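Local coordinates for Thiol:disulfide interchange protein DsbA (Pseudomonas aeruginosa, PDB 4ZL8), which probably introduces disulfide bonds into other periplasmic proteins by passing on its own redox-active disulfide, as a member of the DsbA branch of the thioredoxin family, at residues 135-138 and 139-142; 76-79 and 80-84; 156-159 and 160-164; 121-124 and 125-128; 142-145 and 146-150. The protein carries 1 engineered substitution. All blocks are in the same frame, centred on the assembly; numbering follows the deposited sequence.

Interaction 1 (135-138 and 139-142); sequences KGQM and EKAK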
loop_
_atom_site.group_PDB
_atom_site.type_symbol
_atom_site.label_atom_id
_atom_site.label_comp_id
_atom_site.label_asym_id
_atom_site.label_seq_id
_atom_site.Cartn_x
_atom_site.Cartn_y
_atom_site.Cartn_z
ATOM N N LYS A 135 -3.873 15.879 -5.893
ATOM C CA LYS A 135 -2.695 16.578 -5.380
ATOM C C LYS A 135 -2.629 16.478 -3.860
ATOM O O LYS A 135 -1.555 16.244 -3.283
ATOM C CB LYS A 135 -2.652 18.021 -5.871
ATOM C CG LYS A 135 -2.234 18.087 -7.331
ATOM C CD LYS A 135 -2.163 19.488 -7.870
ATOM C CE LYS A 135 -1.615 19.464 -9.286
ATOM N NZ LYS A 135 -2.224 18.390 -10.130
ATOM N N GLY A 136 -3.772 16.632 -3.204
ATOM C CA GLY A 136 -3.856 16.492 -1.761
ATOM C C GLY A 136 -3.573 15.085 -1.280
ATOM O O GLY A 136 -2.853 14.894 -0.301
ATOM N N GLN A 137 -4.124 14.087 -1.958
ATOM C CA GLN A 137 -3.867 12.711 -1.585
ATOM C C GLN A 137 -2.391 12.357 -1.735
ATOM O O GLN A 137 -1.844 11.617 -0.919
ATOM C CB GLN A 137 -4.755 11.737 -2.372
ATOM C CG GLN A 137 -6.244 11.910 -2.073
ATOM C CD GLN A 137 -6.557 11.614 -0.630
ATOM O OE1 GLN A 137 -6.114 10.605 -0.088
ATOM N NE2 GLN A 137 -7.314 12.500 0.004
ATOM N N MET A 138 -1.754 12.838 -2.800
ATOM C CA MET A 138 -0.332 12.601 -3.020
ATOM C C MET A 138 0.458 13.185 -1.854
ATOM O O MET A 138 1.366 12.548 -1.305
ATOM C CB MET A 138 0.118 13.225 -4.354
ATOM C CG MET A 138 -0.412 12.477 -5.552
ATOM S SD MET A 138 0.507 10.977 -5.889
ATOM C CE MET A 138 2.018 11.666 -6.565
ATOM N N GLU A 139 0.142 14.410 -1.460
ATOM C CA GLU A 139 0.879 15.039 -0.371
ATOM C C GLU A 139 0.705 14.253 0.930
ATOM O O GLU A 139 1.640 14.069 1.714
ATOM C CB GLU A 139 0.455 16.508 -0.192
ATOM C CG GLU A 139 1.161 17.236 0.950
ATOM C CD GLU A 139 2.607 17.562 0.669
ATOM O OE1 GLU A 139 3.099 17.224 -0.427
ATOM O OE2 GLU A 139 3.241 18.181 1.544
ATOM N N LYS A 140 -0.525 13.820 1.189
ATOM C CA LYS A 140 -0.776 13.049 2.401
ATOM C C LYS A 140 -0.002 11.749 2.408
ATOM O O LYS A 140 0.554 11.370 3.439
ATOM C CB LYS A 140 -2.268 12.791 2.544
ATOM C CG LYS A 140 -2.995 14.046 2.981
ATOM C CD LYS A 140 -4.506 13.866 3.113
ATOM C CE LYS A 140 -5.195 15.146 3.587
ATOM N NZ LYS A 140 -6.689 15.017 3.533
ATOM N N ALA A 141 0.076 11.084 1.267
ATOM C CA ALA A 141 0.828 9.836 1.190
ATOM C C ALA A 141 2.306 10.070 1.419
ATOM O O ALA A 141 2.979 9.269 2.076
ATOM C CB ALA A 141 0.575 9.147 -0.130
ATOM N N LYS A 142 2.833 11.149 0.858
ATOM C CA LYS A 142 4.229 11.492 1.051
ATOM C C LYS A 142 4.529 11.713 2.523
ATOM O O LYS A 142 5.502 11.189 3.066
ATOM C CB LYS A 142 4.566 12.755 0.259
ATOM C CG LYS A 142 5.996 13.201 0.395
ATOM C CD LYS A 142 6.227 14.500 -0.388
ATOM C CE LYS A 142 7.603 15.102 -0.136
ATOM N NZ LYS A 142 8.694 14.334 -0.804
#
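Four backbone hydrogen bonds tie 135-138 to 139-142, each from an amide to the carbonyl four residues earlier. Glu139 N donates to Lys135 O at 3.1 Å, Lys140 N to Gly136 O at 3.0 Å, Ala141 N to Gln137 O and Lys142 N to Met138 O. Their N-H...O angles, 157° to 162°, are those of a regular alpha-helix.

The side chains add contacts to carbonyl oxygens. Lys140 does most: CG stands beside the backbone N (chi1 -74°), which turns the root of the chain back along the helix, and CG comes within 3.4 Å of Gly136 O. Beyond CG the chain runs out straight, passing the bare glycine, until NZ lies 4.4 Å from Gln137 NE2. Both are donors, so the two ends are merely neighbours on the exposed flank. Ala141 CB sits 3.5 Å from Gln137 O.

This is the earlier part of helix 132-148, which packs against the helical part of DsbA, the insertion in the thioredoxin fold, before the helix runs on to the sheet. On the inner side Met138, bent at both chi2 and chi3, packs on Gln76 and Leu79 of helix 70-84 and on Leu66. The Ala141 methyl also meets Leu66, and Gln137 touches Leu79. Glu139 takes the other course: with CG anti to the backbone N, its carboxylate leads away from 135-138 at the exposed surface.

Interaction 2 (76-79 and 80-84); sequences QMFL and TLISM. Engineered in segment 80-84: Ile82 (natural residue Glu).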
loop_
_atom_site.group_PDB
_atom_site.type_symbol
_atom_site.label_atom_id
_atom_site.label_comp_id
_atom_site.label_asym_id
_atom_site.label_seq_id
_atom_site.Cartn_x
_atom_site.Cartn_y
_atom_site.Cartn_z
ATOM N N GLN A 76 0.513 7.947 -8.196
ATOM C CA GLN A 76 -0.588 8.822 -8.561
ATOM C C GLN A 76 -1.674 8.024 -9.317
ATOM O O GLN A 76 -2.872 8.240 -9.110
ATOM C CB GLN A 76 -0.068 10.006 -9.369
ATOM C CG GLN A 76 -1.093 11.122 -9.527
ATOM C CD GLN A 76 -0.497 12.415 -9.995
ATOM O OE1 GLN A 76 0.672 12.709 -9.742
ATOM N NE2 GLN A 76 -1.298 13.211 -10.683
ATOM N N MET A 77 -1.271 7.054 -10.130
ATOM C CA MET A 77 -2.211 6.134 -10.764
ATOM C C MET A 77 -2.982 5.358 -9.684
ATOM O O MET A 77 -4.217 5.276 -9.728
ATOM C CB MET A 77 -1.475 5.188 -11.730
ATOM C CG MET A 77 -2.373 4.056 -12.239
ATOM S SD MET A 77 -1.638 3.053 -13.541
ATOM C CE MET A 77 -0.226 2.383 -12.656
ATOM N N PHE A 78 -2.271 4.811 -8.701
ATOM C CA PHE A 78 -2.920 4.082 -7.609
ATOM C C PHE A 78 -3.980 4.940 -6.932
ATOM O O PHE A 78 -5.121 4.521 -6.741
ATOM C CB PHE A 78 -1.892 3.642 -6.569
ATOM C CG PHE A 78 -2.502 3.046 -5.328
ATOM C CD1 PHE A 78 -2.895 1.724 -5.298
ATOM C CD2 PHE A 78 -2.684 3.810 -4.202
ATOM C CE1 PHE A 78 -3.465 1.178 -4.168
ATOM C CE2 PHE A 78 -3.247 3.261 -3.070
ATOM C CZ PHE A 78 -3.631 1.935 -3.063
ATOM N N LEU A 79 -3.596 6.155 -6.550
ATOM C CA LEU A 79 -4.514 7.017 -5.819
ATOM C C LEU A 79 -5.706 7.446 -6.666
ATOM O O LEU A 79 -6.809 7.588 -6.162
ATOM C CB LEU A 79 -3.793 8.244 -5.255
ATOM C CG LEU A 79 -2.765 7.928 -4.190
ATOM C CD1 LEU A 79 -1.902 9.148 -3.877
ATOM C CD2 LEU A 79 -3.405 7.409 -2.926
ATOM N N THR A 80 -5.485 7.601 -7.967
ATOM C CA THR A 80 -6.556 7.922 -8.901
ATOM C C THR A 80 -7.563 6.777 -8.947
ATOM O O THR A 80 -8.776 6.995 -8.885
ATOM C CB THR A 80 -6.005 8.228 -10.306
ATOM O OG1 THR A 80 -5.209 9.420 -10.233
ATOM C CG2 THR A 80 -7.116 8.457 -11.295
ATOM N N LEU A 81 -7.055 5.554 -9.039
ATOM C CA LEU A 81 -7.921 4.385 -9.093
ATOM C C LEU A 81 -8.700 4.203 -7.791
ATOM O O LEU A 81 -9.875 3.839 -7.805
ATOM C CB LEU A 81 -7.100 3.135 -9.414
ATOM C CG LEU A 81 -6.427 3.115 -10.778
ATOM C CD1 LEU A 81 -5.443 1.973 -10.874
ATOM C CD2 LEU A 81 -7.450 3.058 -11.872
ATOM N N ILE A 82 -8.044 4.435 -6.654
ATOM C CA ILE A 82 -8.755 4.450 -5.371
ATOM C C ILE A 82 -9.896 5.472 -5.362
ATOM O O ILE A 82 -11.025 5.158 -4.989
ATOM C CB ILE A 82 -7.787 4.743 -4.203
ATOM C CG1 ILE A 82 -6.842 3.567 -3.980
ATOM C CG2 ILE A 82 -8.556 5.053 -2.932
ATOM C CD1 ILE A 82 -7.500 2.327 -3.456
ATOM N N SER A 83 -9.626 6.692 -5.812
ATOM C CA SER A 83 -10.648 7.731 -5.842
ATOM C C SER A 83 -11.826 7.320 -6.712
ATOM O O SER A 83 -13.001 7.584 -6.381
ATOM C CB SER A 83 -10.039 9.024 -6.395
ATOM O OG SER A 83 -11.020 10.016 -6.655
ATOM N N MET A 84 -11.532 6.669 -7.825
ATOM C CA MET A 84 -12.572 6.208 -8.740
ATOM C C MET A 84 -13.326 4.981 -8.234
ATOM O O MET A 84 -14.344 4.612 -8.811
ATOM C CB MET A 84 -11.980 5.877 -10.099
ATOM C CG MET A 84 -11.527 7.082 -10.868
ATOM S SD MET A 84 -10.825 6.672 -12.466
ATOM C CE MET A 84 -12.290 6.236 -13.400
#
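The last turns of helix 70-84, in the helical part of DsbA, hold this contact, where Thr80 folds back on Gln76 and Ile82 lies against Phe78. Gln76 O is gripped twice by Thr80: the amide N donates at 2.9 Å and the hydroxyl OG1 at 2.8 Å, the two donors arriving from opposite faces of the carbonyl plane. OG1 can do this because it stands beside its own backbone N (chi1 -65°). That leaves Thr80 CG2 for packing against helix 122-129, while Gln76 NE2 bonds to Tyr129 O.

On the flank turned to helix 87-99, Ile82, an engineered residue where the natural protein has Glu, makes a CH-pi contact. Its CG1 lies over one face of the Phe78 ring, 3.9 Å from the centroid and displaced toward the CE2-CZ rim; CD1 also meets CZ, at 3.9 Å. Such an i to i+4 pairing comes from the helical repeat, and here Ile82 N also donates to Phe78 O with an N-H...O angle of 168°. The same ring meets Phe33 edge-to-face, and both Phe78 and Ile82 touch Glu87.

Met77 and Leu81 repeat the spacing one residue earlier, their side chains running alongside each other with Met77 CG 4.0 Å from Leu81 CD1. Leu81 N also bonds to Met77 O, and Ser83 N to Leu79 O continues the helix.

Interaction 3 (156-159 and 160-164); sequences MVVN and GKYRF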
loop_
_atom_site.group_PDB
_atom_site.type_symbol
_atom_site.label_atom_id
_atom_site.label_comp_id
_atom_site.label_asym_id
_atom_site.label_seq_id
_atom_site.Cartn_x
_atom_site.Cartn_y
_atom_site.Cartn_z
ATOM N N MET A 156 5.620 -2.954 5.945
ATOM C CA MET A 156 4.350 -2.991 6.658
ATOM C C MET A 156 4.400 -2.050 7.859
ATOM O O MET A 156 5.431 -1.924 8.528
ATOM C CB MET A 156 4.102 -4.391 7.209
ATOM C CG MET A 156 4.148 -5.507 6.191
ATOM S SD MET A 156 2.948 -5.325 4.855
ATOM C CE MET A 156 1.418 -5.266 5.733
ATOM N N VAL A 157 3.265 -1.402 8.127
ATOM C CA VAL A 157 3.083 -0.644 9.363
ATOM C C VAL A 157 1.739 -1.017 9.963
ATOM O O VAL A 157 0.702 -0.930 9.301
ATOM C CB VAL A 157 3.170 0.902 9.176
ATOM C CG1 VAL A 157 2.995 1.605 10.517
ATOM C CG2 VAL A 157 4.482 1.301 8.522
ATOM N N VAL A 158 1.772 -1.458 11.217
ATOM C CA VAL A 158 0.555 -1.796 11.942
ATOM C C VAL A 158 0.196 -0.728 12.956
ATOM O O VAL A 158 1.033 -0.324 13.794
ATOM C CB VAL A 158 0.661 -3.176 12.611
ATOM C CG1 VAL A 158 -0.500 -3.447 13.542
ATOM C CG2 VAL A 158 0.701 -4.256 11.540
ATOM N N ASN A 159 -1.055 -0.280 12.837
ATOM C CA ASN A 159 -1.704 0.701 13.704
ATOM C C ASN A 159 -0.906 1.975 13.949
ATOM O O ASN A 159 -0.984 2.591 15.006
ATOM C CB ASN A 159 -2.147 0.079 15.033
ATOM C CG ASN A 159 -3.541 0.481 15.410
ATOM O OD1 ASN A 159 -4.341 0.860 14.553
ATOM N ND2 ASN A 159 -3.838 0.423 16.705
ATOM N N GLY A 160 -0.167 2.389 12.928
ATOM C CA GLY A 160 0.613 3.616 12.998
ATOM C C GLY A 160 1.786 3.532 13.963
ATOM O O GLY A 160 2.393 4.540 14.292
ATOM N N LYS A 161 2.096 2.315 14.410
ATOM C CA LYS A 161 2.972 2.115 15.562
ATOM C C LYS A 161 4.147 1.174 15.314
ATOM O O LYS A 161 5.171 1.319 15.979
ATOM C CB LYS A 161 2.154 1.542 16.747
ATOM C CG LYS A 161 1.262 2.548 17.437
ATOM C CD LYS A 161 0.443 1.877 18.536
ATOM C CE LYS A 161 -0.744 2.735 18.931
ATOM N NZ LYS A 161 -1.714 2.032 19.810
ATOM N N TYR A 162 3.976 0.153 14.476
ATOM C CA TYR A 162 4.978 -0.909 14.360
ATOM C C TYR A 162 5.384 -1.049 12.907
ATOM O O TYR A 162 4.524 -1.238 12.037
ATOM C CB TYR A 162 4.426 -2.254 14.851
ATOM C CG TYR A 162 3.750 -2.197 16.186
ATOM C CD1 TYR A 162 4.476 -2.044 17.352
ATOM C CD2 TYR A 162 2.370 -2.294 16.275
ATOM C CE1 TYR A 162 3.839 -1.996 18.589
ATOM C CE2 TYR A 162 1.734 -2.238 17.485
ATOM C CZ TYR A 162 2.475 -2.090 18.631
ATOM O OH TYR A 162 1.864 -2.048 19.850
ATOM N N ARG A 163 6.690 -0.982 12.636
ATOM C CA ARG A 163 7.188 -1.076 11.259
ATOM C C ARG A 163 8.018 -2.328 11.097
ATOM O O ARG A 163 8.833 -2.649 11.959
ATOM C CB ARG A 163 8.011 0.163 10.906
ATOM C CG ARG A 163 8.401 0.262 9.445
ATOM C CD ARG A 163 9.370 1.414 9.179
ATOM N NE ARG A 163 10.649 1.204 9.822
ATOM C CZ ARG A 163 11.334 2.125 10.488
ATOM N NH1 ARG A 163 12.493 1.803 11.011
ATOM N NH2 ARG A 163 10.864 3.365 10.659
ATOM N N PHE A 164 7.819 -3.025 9.985
ATOM C CA PHE A 164 8.559 -4.261 9.720
ATOM C C PHE A 164 8.542 -4.558 8.232
ATOM O O PHE A 164 7.736 -4.003 7.497
ATOM C CB PHE A 164 8.016 -5.442 10.539
ATOM C CG PHE A 164 6.534 -5.674 10.420
ATOM C CD1 PHE A 164 5.642 -4.885 11.133
ATOM C CD2 PHE A 164 6.020 -6.717 9.627
ATOM C CE1 PHE A 164 4.277 -5.103 11.056
ATOM C CE2 PHE A 164 4.648 -6.944 9.568
ATOM C CZ PHE A 164 3.783 -6.126 10.275
HETATM O O HOH W 1 -0.523 1.525 10.304
#
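Phe164 reaches back across the hairpin to Met156 and Val158. From CB its chain takes the cramped rotamer in which CG lies between the backbone N and the carbonyl carbon (chi1 53°), and this swings the ring over the neighbouring strand. CD1 comes to 3.9 Å from Met156 O; on the other rim CD2 and CE2 pass Met156 CB and CG, with CE2 3.5 Å from CB. That CB sits over the ring face, 3.6 Å from the centroid, in a CH-pi contact. On the CE1-CZ side the ring meets Val158 CG2, which lies at the ring edge in its plane, 3.7 Å from CE1. Leu178 and Leu182 of helix 172-188 pack on the same ring.

The backbones of strands 155-158 and 162-165 pair antiparallel. Met156 and Phe164 exchange two hydrogen bonds; next, Val158 N donates to Tyr162 O. Val158 O then accepts from both Lys161 N and Tyr162 N, a classic beta bulge. Lys161 N comes from above the carbonyl plane, whereas Tyr162 N lies in it. Asn159 and Gly160 make the turn with positive phi, and a water links Gly160 N, at 2.8 Å, weakly to Val157 O.

Asn159 ND2, Lys161 NZ and Tyr162 OH converge on Glu186 of helix 172-188, while Asn159 OD1 bonds to Glu28 N. The Glu186 carboxylate probably offsets the lysine charge. The hairpin of this thioredoxin fold is thus held to that helix both by apolar packing around Phe164 and by polar bonds at the turn.

Interaction 4 (121-124 and 125-128); sequences DKEK and FLST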
loop_
_atom_site.group_PDB
_atom_site.type_symbol
_atom_site.label_atom_id
_atom_site.label_comp_id
_atom_site.label_asym_id
_atom_site.label_seq_id
_atom_site.Cartn_x
_atom_site.Cartn_y
_atom_site.Cartn_z
ATOM N N ASP A 121 -13.170 4.192 -17.231
ATOM C CA ASP A 121 -13.530 5.393 -17.982
ATOM C C ASP A 121 -12.295 6.288 -18.160
ATOM O O ASP A 121 -11.746 6.781 -17.174
ATOM C CB ASP A 121 -14.631 6.078 -17.168
ATOM C CG ASP A 121 -15.112 7.398 -17.752
ATOM O OD1 ASP A 121 -16.237 7.793 -17.379
ATOM O OD2 ASP A 121 -14.389 8.055 -18.519
ATOM N N LYS A 122 -11.850 6.469 -19.409
ATOM C CA LYS A 122 -10.593 7.170 -19.679
ATOM C C LYS A 122 -10.706 8.657 -19.336
ATOM O O LYS A 122 -9.788 9.227 -18.745
ATOM C CB LYS A 122 -10.146 6.987 -21.145
ATOM C CG LYS A 122 -9.061 7.969 -21.607
ATOM C CD LYS A 122 -8.420 7.554 -22.941
ATOM C CE LYS A 122 -7.247 8.469 -23.287
ATOM N NZ LYS A 122 -6.700 8.187 -24.650
ATOM N N GLU A 123 -11.818 9.278 -19.708
ATOM C CA GLU A 123 -11.979 10.709 -19.441
ATOM C C GLU A 123 -12.044 10.962 -17.934
ATOM O O GLU A 123 -11.470 11.927 -17.428
ATOM C CB GLU A 123 -13.215 11.272 -20.150
ATOM C CG GLU A 123 -13.029 11.461 -21.654
ATOM C CD GLU A 123 -11.700 12.127 -22.013
ATOM O OE1 GLU A 123 -11.427 13.234 -21.500
ATOM O OE2 GLU A 123 -10.923 11.536 -22.801
ATOM N N LYS A 124 -12.732 10.100 -17.196
ATOM C CA LYS A 124 -12.775 10.250 -15.744
ATOM C C LYS A 124 -11.422 9.938 -15.103
ATOM O O LYS A 124 -11.004 10.612 -14.161
ATOM C CB LYS A 124 -13.868 9.370 -15.129
ATOM C CG LYS A 124 -14.060 9.573 -13.634
ATOM C CD LYS A 124 -14.633 10.935 -13.332
ATOM C CE LYS A 124 -14.899 11.137 -11.846
ATOM N NZ LYS A 124 -15.491 12.483 -11.573
ATOM N N PHE A 125 -10.710 8.941 -15.618
ATOM C CA PHE A 125 -9.379 8.675 -15.110
ATOM C C PHE A 125 -8.479 9.905 -15.284
ATOM O O PHE A 125 -7.817 10.325 -14.341
ATOM C CB PHE A 125 -8.730 7.466 -15.804
ATOM C CG PHE A 125 -7.332 7.216 -15.324
ATOM C CD1 PHE A 125 -7.102 6.476 -14.174
ATOM C CD2 PHE A 125 -6.250 7.785 -15.962
ATOM C CE1 PHE A 125 -5.822 6.275 -13.707
ATOM C CE2 PHE A 125 -4.957 7.583 -15.487
ATOM C CZ PHE A 125 -4.748 6.836 -14.370
ATOM N N LEU A 126 -8.439 10.462 -16.483
ATOM C CA LEU A 126 -7.570 11.602 -16.743
ATOM C C LEU A 126 -7.965 12.818 -15.897
ATOM O O LEU A 126 -7.088 13.475 -15.336
ATOM C CB LEU A 126 -7.560 11.925 -18.234
ATOM C CG LEU A 126 -6.891 10.847 -19.105
ATOM C CD1 LEU A 126 -7.102 11.152 -20.553
ATOM C CD2 LEU A 126 -5.402 10.746 -18.810
ATOM N N SER A 127 -9.255 13.136 -15.805
ATOM C CA SER A 127 -9.716 14.269 -15.002
ATOM C C SER A 127 -9.361 14.065 -13.532
ATOM O O SER A 127 -8.929 14.996 -12.845
ATOM C CB SER A 127 -11.225 14.447 -15.150
ATOM O OG SER A 127 -11.702 15.528 -14.361
ATOM N N THR A 128 -9.544 12.843 -13.041
ATOM C CA THR A 128 -9.219 12.555 -11.649
ATOM C C THR A 128 -7.709 12.614 -11.425
ATOM O O THR A 128 -7.227 13.202 -10.468
ATOM C CB THR A 128 -9.773 11.170 -11.215
ATOM O OG1 THR A 128 -11.183 11.134 -11.418
ATOM C CG2 THR A 128 -9.488 10.907 -9.746
HETATM O O HOH W 2 -12.851 13.985 -12.173
#
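Thr128 is bound close to Lys124 through a carbonyl that accepts twice. Both the hydroxyl OG1, at 2.8 Å, and the amide N, at 2.9 Å, donate to Lys124 O, from opposite faces of its plane. The hydroxyl is placed for this by a chi1 of -57°, which sets OG1 beside the residue's own N; CG2 faces helix 70-84 and meets Ser83. Phe125 belongs to the same compact side. Its CB lies 3.4 Å from Asp121 O, to which its N is bonded, and the ring extends away to Met111 and Leu115 of helix 108-116.

The outer side is looser. Lys124, bent at chi2, crosses Thr128, with CE 3.7 Å from OG1, and its NZ donates to a water that also bonds Thr128 OG1 weakly and, tentatively, Ser127 OG in one of that residue's two conformers. Lys122 runs out straight beside Leu126, CE lying 3.8 Å from CD1, before NZ forms salt bridges to Asp113 and Glu109. Here the aliphatic part of a lysine packs while its charge goes elsewhere.

At the start, Asp121 OD2 accepts from Lys124 N at 2.9 Å, in a nearly straight bond (172°) that meets the carboxylate from above its plane. The negative group there probably suits the positive end of the helix dipole. An aspartate N-cap of this kind opens helix 122-129, part of the helical region of DsbA.

Interaction 5 (142-145 and 146-150); sequences KKLA and MAYQV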
loop_
_atom_site.group_PDB
_atom_site.type_symbol
_atom_site.label_atom_id
_atom_site.label_comp_id
_atom_site.label_asym_id
_atom_site.label_seq_id
_atom_site.Cartn_x
_atom_site.Cartn_y
_atom_site.Cartn_z
ATOM N N LYS A 142 2.833 11.149 0.858
ATOM C CA LYS A 142 4.229 11.492 1.051
ATOM C C LYS A 142 4.529 11.713 2.523
ATOM O O LYS A 142 5.502 11.189 3.066
ATOM C CB LYS A 142 4.566 12.755 0.259
ATOM C CG LYS A 142 5.996 13.201 0.395
ATOM C CD LYS A 142 6.227 14.500 -0.388
ATOM C CE LYS A 142 7.603 15.102 -0.136
ATOM N NZ LYS A 142 8.694 14.334 -0.804
ATOM N N LYS A 143 3.673 12.494 3.173
ATOM C CA LYS A 143 3.876 12.827 4.574
ATOM C C LYS A 143 3.761 11.583 5.461
ATOM O O LYS A 143 4.483 11.459 6.438
ATOM C CB LYS A 143 2.884 13.898 5.023
ATOM C CG LYS A 143 3.174 15.282 4.469
ATOM C CD LYS A 143 2.327 16.340 5.162
ATOM C CE LYS A 143 2.633 17.739 4.646
ATOM N NZ LYS A 143 1.993 18.787 5.485
ATOM N N LEU A 144 2.861 10.661 5.123
ATOM C CA LEU A 144 2.764 9.415 5.903
ATOM C C LEU A 144 4.030 8.584 5.823
ATOM O O LEU A 144 4.544 8.123 6.839
ATOM C CB LEU A 144 1.547 8.586 5.480
ATOM C CG LEU A 144 0.215 9.130 5.957
ATOM C CD1 LEU A 144 -0.932 8.407 5.237
ATOM C CD2 LEU A 144 0.050 9.001 7.482
ATOM N N ALA A 145 4.590 8.428 4.633
ATOM C CA ALA A 145 5.797 7.635 4.508
ATOM C C ALA A 145 6.939 8.276 5.304
ATOM O O ALA A 145 7.742 7.577 5.915
ATOM C CB ALA A 145 6.178 7.465 3.041
ATOM N N MET A 146 7.024 9.608 5.291
ATOM C CA MET A 146 8.005 10.312 6.102
ATOM C C MET A 146 7.808 10.059 7.598
ATOM O O MET A 146 8.757 9.836 8.335
ATOM C CB MET A 146 7.940 11.811 5.816
ATOM C CG MET A 146 8.365 12.173 4.390
ATOM S SD MET A 146 8.022 13.900 3.959
ATOM C CE MET A 146 8.952 14.743 5.230
ATOM N N ALA A 147 6.555 10.092 8.039
ATOM C CA ALA A 147 6.245 9.846 9.447
ATOM C C ALA A 147 6.544 8.407 9.863
ATOM O O ALA A 147 6.910 8.149 11.004
ATOM C CB ALA A 147 4.779 10.174 9.732
ATOM N N TYR A 148 6.367 7.460 8.942
ATOM C CA TYR A 148 6.703 6.065 9.213
ATOM C C TYR A 148 8.209 5.822 9.111
ATOM O O TYR A 148 8.672 4.736 9.488
ATOM C CB TYR A 148 6.000 5.133 8.223
ATOM C CG TYR A 148 4.493 5.141 8.203
ATOM C CD1 TYR A 148 3.731 5.276 9.348
ATOM C CD2 TYR A 148 3.822 4.996 6.996
ATOM C CE1 TYR A 148 2.340 5.288 9.288
ATOM C CE2 TYR A 148 2.450 4.996 6.935
ATOM C CZ TYR A 148 1.713 5.131 8.085
ATOM O OH TYR A 148 0.343 5.135 8.005
ATOM N N GLN A 149 8.932 6.818 8.588
ATOM C CA GLN A 149 10.374 6.721 8.315
ATOM C C GLN A 149 10.704 5.485 7.475
ATOM O O GLN A 149 11.653 4.738 7.735
ATOM C CB GLN A 149 11.149 6.752 9.618
ATOM C CG GLN A 149 11.014 8.101 10.329
ATOM C CD GLN A 149 11.699 8.120 11.682
ATOM O OE1 GLN A 149 11.169 7.606 12.654
ATOM N NE2 GLN A 149 12.892 8.671 11.733
ATOM N N VAL A 150 9.913 5.287 6.435
ATOM C CA VAL A 150 10.076 4.148 5.561
ATOM C C VAL A 150 11.033 4.536 4.449
ATOM O O VAL A 150 10.905 5.620 3.885
ATOM C CB VAL A 150 8.714 3.757 4.987
ATOM C CG1 VAL A 150 8.865 2.780 3.825
ATOM C CG2 VAL A 150 7.848 3.147 6.071
HETATM O O HOH W 3 10.332 8.313 3.846
#
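This is the C-terminal end of helix 132-148, a local contact through which the helix finishes against the central sheet of the thioredoxin fold. Tyr148 carries it. Its ring lies alongside the Leu144 side chain, CE2 meeting CB at 4.0 Å and OH approaching CD2. With CG beside the backbone N (chi1 -61°), the ring is drawn back over the preceding turn, so Leu144 O rests against one face, shifted toward the rim, 3.2 Å from CD2. The same oxygen accepts from Tyr148 N at 2.9 Å. Beyond the segments the tyrosine packs on Glu28, Val30 and Leu32 of strand 27-33, and the Ala145 methyl reaches Leu32 too.

On the exposed flank Met146 lies across Lys142, with SD 4.2 Å from the lysine CG; Met146 CG is 3.3 Å from Lys142 O.

The helix stops in a Schellman motif. Gln149 turns to positive phi (52°), Val150 N closes back on Ala145 O at 3.2 Å through a nearly straight bond (173°), and Gln149 N bonds back to Met146 O. A water donates to Val150 O and, weakly, to Ala145 O, bridging the two carbonyls. Tyr148 O accepts from Arg163 NH2 of strand 162-165. The carbonyls at the helix end are thus met by amides, a water and a guanidinium group, and the positive charge of Arg163 probably complements the negative end of the helix dipole.

Overall arrangement
All five contacts are local: only interaction 3 closes a turn, between its two strands, the others lie along helices, and none nests within or crosses another. From the N terminus, interaction 2 comes first, on helix 70-84, followed by interaction 4 on helix 122-129; the two touch where Thr80 meets Phe125 and Thr128. Interaction 1 follows on helix 132-148 and packs on interaction 2 through Met138. Interaction 5 continues the same helix, sharing Lys142 with interaction 1. Interaction 3, the hairpin, comes last and meets interaction 5 through Arg163 and Tyr148. Helix 132-148 therefore links the helical part to the thioredoxin sheet, while interactions 3 and 4 lie about 33 Å apart between centres.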